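Long-range contact in alpha-(N-acetylaminomethylene)succinic acid hydrolase (PDB 3KXP), which catalyses the last step of vitamin B6 degradation, hydrolysing (E)-2-(acetamidomethylene)succinate to succinic semialdehyde, acetate, ammonia and carbon dioxide: residues G186-L200 / R215-P229. Residues are numbered along the deposited sequence; the frame is centred on the assembly and turned at random.
Sequences GSQLFEDIKAVEAYL and RAESGYQPVDGGLRP
Gly-186 O lies against Pro-229 CG, and a water joins Ser-187 OG to Arg-228 NE, weakly on the arginine side. The Arg-228 guanidinium lays one face over the Gln-188 to Leu-189 peptide, its chain crossing Leu-189 at about a right angle. A serine in place of Arg-228 would probably leave that peptide without its cover and the water without its donor. Leu-189 CD1 makes apolar contact with Val-223 CG1 (3.9 Å). One antiparallel bridge, Phe-190 N to Leu-227 O (2.8 Å) and Leu-227 N to Phe-190 O (2.7 Å), ties the loop before helix 193-203 to strand 226-229; Gly-226 CA adds a CA-H...O contact to Phe-190 O (3.3 Å). Phe-190 CE1 meets Tyr-220 CE2 obliquely (4.0 Å). Asp-192 OD2 caps the helix at Ala-195 N. Val-196 CG1, anti to its own N (chi1 174°), sits over one Tyr-220 face, a CH-pi contact. Ala-216 is a knob among Ile-193, Val-196, Glu-197 and Leu-200. Helix and loop thus join helix 209-218 and hairpin 220-229 within the insertion between strands 159-165 and 258-263, consistent with an alpha/beta-hydrolase cap. The seam is apolar; at its margin Arg-213 pairs with Glu-197 and Glu-217, probably offsetting their like charges.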
loop_
_atom_site.group_PDB
_atom_site.type_symbol
_atom_site.label_atom_id
_atom_site.label_comp_id
_atom_site.label_asym_id
_atom_site.label_seq_id
_atom_site.Cartn_x
_atom_site.Cartn_y
_atom_site.Cartn_z
ATOM N N GLY A 186 17.363 7.527 29.757
ATOM C CA GLY A 186 16.714 6.557 30.617
ATOM C C GLY A 186 17.690 5.736 31.434
ATOM O O GLY A 186 17.281 5.022 32.351
ATOM N N SER A 187 18.979 5.830 31.114
ATOM C CA SER A 187 19.987 5.076 31.848
ATOM C C SER A 187 20.218 5.710 33.215
ATOM O O SER A 187 21.156 6.482 33.402
ATOM C CB SER A 187 21.297 5.036 31.064
ATOM O OG SER A 187 22.234 4.193 31.711
ATOM N N GLN A 188 19.348 5.376 34.162
ATOM C CA GLN A 188 19.421 5.907 35.523
ATOM C C GLN A 188 18.738 4.925 36.479
ATOM O O GLN A 188 18.083 3.977 36.047
ATOM C CB GLN A 188 18.702 7.259 35.596
ATOM C CG GLN A 188 17.225 7.169 35.218
ATOM C CD GLN A 188 16.514 8.515 35.212
ATOM O OE1 GLN A 188 16.224 9.091 36.265
ATOM N NE2 GLN A 188 16.233 9.025 34.017
ATOM N N LEU A 189 18.881 5.168 37.778
ATOM C CA LEU A 189 18.283 4.307 38.790
ATOM C C LEU A 189 16.913 4.830 39.220
ATOM O O LEU A 189 16.827 5.852 39.892
ATOM C CB LEU A 189 19.205 4.226 40.008
ATOM C CG LEU A 189 18.716 3.453 41.238
ATOM C CD1 LEU A 189 18.528 1.978 40.893
ATOM C CD2 LEU A 189 19.727 3.619 42.367
ATOM N N PHE A 190 15.848 4.138 38.825
ATOM C CA PHE A 190 14.506 4.554 39.207
ATOM C C PHE A 190 14.151 3.940 40.556
ATOM O O PHE A 190 14.497 2.794 40.840
ATOM C CB PHE A 190 13.482 4.132 38.152
ATOM C CG PHE A 190 13.706 4.762 36.812
ATOM C CD1 PHE A 190 14.411 4.086 35.817
ATOM C CD2 PHE A 190 13.262 6.054 36.558
ATOM C CE1 PHE A 190 14.671 4.686 34.590
ATOM C CE2 PHE A 190 13.518 6.667 35.332
ATOM C CZ PHE A 190 14.226 5.978 34.346
ATOM N N GLU A 191 13.461 4.715 41.381
ATOM C CA GLU A 191 13.062 4.284 42.717
ATOM C C GLU A 191 12.048 3.140 42.710
ATOM O O GLU A 191 12.144 2.204 43.510
ATOM C CB GLU A 191 12.500 5.491 43.469
ATOM C CG GLU A 191 11.683 5.167 44.695
ATOM C CD GLU A 191 11.218 6.422 45.408
ATOM O OE1 GLU A 191 10.677 7.326 44.728
ATOM O OE2 GLU A 191 11.391 6.501 46.644
ATOM N N ASP A 192 11.074 3.223 41.809
ATOM C CA ASP A 192 10.046 2.203 41.689
ATOM C C ASP A 192 9.355 2.354 40.345
ATOM O O ASP A 192 9.631 3.297 39.600
ATOM C CB ASP A 192 9.044 2.319 42.840
ATOM C CG ASP A 192 8.514 3.731 43.021
ATOM O OD1 ASP A 192 8.182 4.091 44.175
ATOM O OD2 ASP A 192 8.418 4.479 42.019
ATOM N N ILE A 193 8.453 1.438 40.027
ATOM C CA ILE A 193 7.791 1.497 38.739
ATOM C C ILE A 193 7.055 2.813 38.517
ATOM O O ILE A 193 6.957 3.285 37.386
ATOM C CB ILE A 193 6.834 0.294 38.533
ATOM C CG1 ILE A 193 6.486 0.172 37.044
ATOM C CG2 ILE A 193 5.583 0.455 39.368
ATOM C CD1 ILE A 193 5.682 -1.056 36.687
ATOM N N LYS A 194 6.558 3.425 39.588
ATOM C CA LYS A 194 5.852 4.692 39.443
ATOM C C LYS A 194 6.797 5.749 38.870
ATOM O O LYS A 194 6.415 6.538 37.999
ATOM C CB LYS A 194 5.291 5.162 40.790
ATOM C CG LYS A 194 4.608 6.517 40.707
ATOM C CD LYS A 194 3.813 6.865 41.955
ATOM C CE LYS A 194 2.992 8.134 41.717
ATOM N NZ LYS A 194 2.095 8.480 42.862
ATOM N N ALA A 195 8.037 5.751 39.346
ATOM C CA ALA A 195 9.022 6.710 38.866
ATOM C C ALA A 195 9.367 6.441 37.398
ATOM O O ALA A 195 9.680 7.361 36.652
ATOM C CB ALA A 195 10.288 6.649 39.730
ATOM N N VAL A 196 9.305 5.177 36.992
ATOM C CA VAL A 196 9.606 4.795 35.614
ATOM C C VAL A 196 8.524 5.326 34.677
ATOM O O VAL A 196 8.825 5.836 33.599
ATOM C CB VAL A 196 9.691 3.251 35.458
ATOM C CG1 VAL A 196 9.865 2.869 33.983
ATOM C CG2 VAL A 196 10.857 2.716 36.261
ATOM N N GLU A 197 7.267 5.198 35.090
ATOM C CA GLU A 197 6.153 5.677 34.282
ATOM C C GLU A 197 6.165 7.199 34.177
ATOM O O GLU A 197 5.910 7.751 33.106
ATOM C CB GLU A 197 4.836 5.208 34.877
ATOM C CG GLU A 197 4.681 3.713 34.857
ATOM C CD GLU A 197 3.450 3.268 35.597
ATOM O OE1 GLU A 197 3.366 3.525 36.818
ATOM O OE2 GLU A 197 2.562 2.667 34.960
ATOM N N ALA A 198 6.456 7.872 35.288
ATOM C CA ALA A 198 6.524 9.329 35.281
ATOM C C ALA A 198 7.573 9.727 34.253
ATOM O O ALA A 198 7.334 10.584 33.404
ATOM C CB ALA A 198 6.920 9.850 36.648
ATOM N N TYR A 199 8.737 9.092 34.330
ATOM C CA TYR A 199 9.812 9.374 33.395
ATOM C C TYR A 199 9.372 9.138 31.948
ATOM O O TYR A 199 9.565 9.990 31.083
ATOM C CB TYR A 199 11.029 8.495 33.686
ATOM C CG TYR A 199 11.992 8.464 32.523
ATOM C CD1 TYR A 199 12.688 9.613 32.138
ATOM C CD2 TYR A 199 12.144 7.312 31.752
ATOM C CE1 TYR A 199 13.509 9.613 31.007
ATOM C CE2 TYR A 199 12.956 7.302 30.623
ATOM C CZ TYR A 199 13.633 8.451 30.254
ATOM O OH TYR A 199 14.412 8.441 29.121
ATOM N N LEU A 200 8.786 7.972 31.692
ATOM C CA LEU A 200 8.345 7.632 30.350
ATOM C C LEU A 200 7.250 8.562 29.841
ATOM O O LEU A 200 7.367 9.108 28.754
ATOM C CB LEU A 200 7.895 6.162 30.300
ATOM C CG LEU A 200 9.021 5.128 30.509
ATOM C CD1 LEU A 200 8.429 3.742 30.713
ATOM C CD2 LEU A 200 9.977 5.137 29.314
ATOM N N ARG A 215 5.721 -0.541 28.629
ATOM C CA ARG A 215 7.155 -0.286 28.526
ATOM C C ARG A 215 7.773 -0.319 29.924
ATOM O O ARG A 215 8.841 -0.898 30.140
ATOM C CB ARG A 215 7.422 1.087 27.906
ATOM C CG ARG A 215 7.261 1.171 26.399
ATOM C CD ARG A 215 7.369 2.618 25.958
ATOM N NE ARG A 215 7.341 2.782 24.511
ATOM C CZ ARG A 215 8.414 3.042 23.772
ATOM N NH1 ARG A 215 9.608 3.166 24.347
ATOM N NH2 ARG A 215 8.293 3.185 22.459
ATOM N N ALA A 216 7.093 0.314 30.870
ATOM C CA ALA A 216 7.563 0.371 32.248
ATOM C C ALA A 216 7.789 -1.011 32.875
ATOM O O ALA A 216 8.802 -1.247 33.531
ATOM C CB ALA A 216 6.571 1.170 33.096
ATOM N N GLU A 217 6.849 -1.922 32.668
ATOM C CA GLU A 217 6.961 -3.252 33.244
ATOM C C GLU A 217 7.903 -4.175 32.494
ATOM O O GLU A 217 8.430 -5.108 33.076
ATOM C CB GLU A 217 5.591 -3.932 33.306
ATOM C CG GLU A 217 4.506 -3.129 33.987
ATOM C CD GLU A 217 3.203 -3.902 34.112
ATOM O OE1 GLU A 217 2.861 -4.647 33.164
ATOM O OE2 GLU A 217 2.518 -3.757 35.149
ATOM N N SER A 218 8.123 -3.923 31.210
ATOM C CA SER A 218 8.959 -4.816 30.420
ATOM C C SER A 218 10.403 -4.423 30.158
ATOM O O SER A 218 11.244 -5.291 29.983
ATOM C CB SER A 218 8.285 -5.087 29.077
ATOM O OG SER A 218 8.192 -3.892 28.311
ATOM N N GLY A 219 10.701 -3.132 30.120
ATOM C CA GLY A 219 12.065 -2.731 29.823
ATOM C C GLY A 219 12.942 -2.333 30.989
ATOM O O GLY A 219 14.067 -1.884 30.799
ATOM N N TYR A 220 12.434 -2.491 32.203
ATOM C CA TYR A 220 13.201 -2.116 33.383
ATOM C C TYR A 220 13.115 -3.228 34.427
ATOM O O TYR A 220 12.026 -3.722 34.733
ATOM C CB TYR A 220 12.678 -0.775 33.929
ATOM C CG TYR A 220 12.631 0.299 32.858
ATOM C CD1 TYR A 220 11.671 0.253 31.842
ATOM C CD2 TYR A 220 13.629 1.264 32.767
ATOM C CE1 TYR A 220 11.720 1.121 30.757
ATOM C CE2 TYR A 220 13.687 2.140 31.679
ATOM C CZ TYR A 220 12.735 2.056 30.673
ATOM O OH TYR A 220 12.840 2.842 29.540
ATOM N N GLN A 221 14.265 -3.635 34.958
ATOM C CA GLN A 221 14.286 -4.703 35.949
ATOM C C GLN A 221 14.849 -4.295 37.297
ATOM O O GLN A 221 15.708 -3.419 37.392
ATOM C CB GLN A 221 15.044 -5.926 35.406
ATOM C CG GLN A 221 16.445 -5.651 34.846
ATOM C CD GLN A 221 17.556 -5.657 35.893
ATOM O OE1 GLN A 221 17.701 -6.609 36.670
ATOM N NE2 GLN A 221 18.361 -4.596 35.900
ATOM N N PRO A 222 14.362 -4.938 38.366
ATOM C CA PRO A 222 14.799 -4.659 39.733
ATOM C C PRO A 222 16.279 -4.937 39.936
ATOM O O PRO A 222 16.763 -6.042 39.701
ATOM C CB PRO A 222 13.906 -5.567 40.569
ATOM C CG PRO A 222 13.705 -6.739 39.666
ATOM C CD PRO A 222 13.425 -6.076 38.342
ATOM N N VAL A 223 16.993 -3.909 40.365
ATOM C CA VAL A 223 18.410 -4.015 40.607
ATOM C C VAL A 223 18.644 -3.537 42.041
ATOM O O VAL A 223 17.695 -3.247 42.778
ATOM C CB VAL A 223 19.191 -3.144 39.580
ATOM C CG1 VAL A 223 19.502 -1.771 40.162
ATOM C CG2 VAL A 223 20.440 -3.868 39.125
ATOM N N ASP A 224 19.902 -3.460 42.441
ATOM C CA ASP A 224 20.231 -3.015 43.785
ATOM C C ASP A 224 19.761 -1.571 44.018
ATOM O O ASP A 224 20.276 -0.643 43.403
ATOM C CB ASP A 224 21.746 -3.128 43.973
ATOM C CG ASP A 224 22.151 -3.257 45.420
ATOM O OD1 ASP A 224 23.266 -3.773 45.661
ATOM O OD2 ASP A 224 21.374 -2.838 46.310
ATOM N N GLY A 225 18.771 -1.387 44.889
ATOM C CA GLY A 225 18.281 -0.048 45.183
ATOM C C GLY A 225 17.087 0.464 44.386
ATOM O O GLY A 225 16.533 1.525 44.700
ATOM N N GLY A 226 16.684 -0.275 43.356
ATOM C CA GLY A 226 15.552 0.149 42.547
ATOM C C GLY A 226 15.496 -0.512 41.180
ATOM O O GLY A 226 15.929 -1.652 41.025
ATOM N N LEU A 227 14.966 0.197 40.187
ATOM C CA LEU A 227 14.854 -0.344 38.832
ATOM C C LEU A 227 15.819 0.324 37.864
ATOM O O LEU A 227 16.160 1.499 38.016
ATOM C CB LEU A 227 13.433 -0.163 38.284
ATOM C CG LEU A 227 12.229 -0.837 38.947
ATOM C CD1 LEU A 227 12.399 -2.344 38.910
ATOM C CD2 LEU A 227 12.081 -0.341 40.371
ATOM N N ARG A 228 16.256 -0.437 36.868
ATOM C CA ARG A 228 17.151 0.077 35.840
ATOM C C ARG A 228 16.758 -0.514 34.492
ATOM O O ARG A 228 16.114 -1.561 34.426
ATOM C CB ARG A 228 18.608 -0.273 36.156
ATOM C CG ARG A 228 19.456 0.920 36.600
ATOM C CD ARG A 228 20.927 0.535 36.776
ATOM N NE ARG A 228 21.811 1.699 36.675
ATOM C CZ ARG A 228 21.942 2.633 37.611
ATOM N NH1 ARG A 228 21.256 2.544 38.740
ATOM N NH2 ARG A 228 22.739 3.671 37.408
ATOM N N PRO A 229 17.129 0.162 33.394
ATOM C CA PRO A 229 16.823 -0.296 32.032
ATOM C C PRO A 229 17.510 -1.628 31.715
ATOM O O PRO A 229 18.629 -1.872 32.148
ATOM C CB PRO A 229 17.396 0.818 31.150
ATOM C CG PRO A 229 17.420 2.015 32.046
ATOM C CD PRO A 229 17.823 1.463 33.370
HETATM O O HOH W 1 21.411 1.981 33.699
#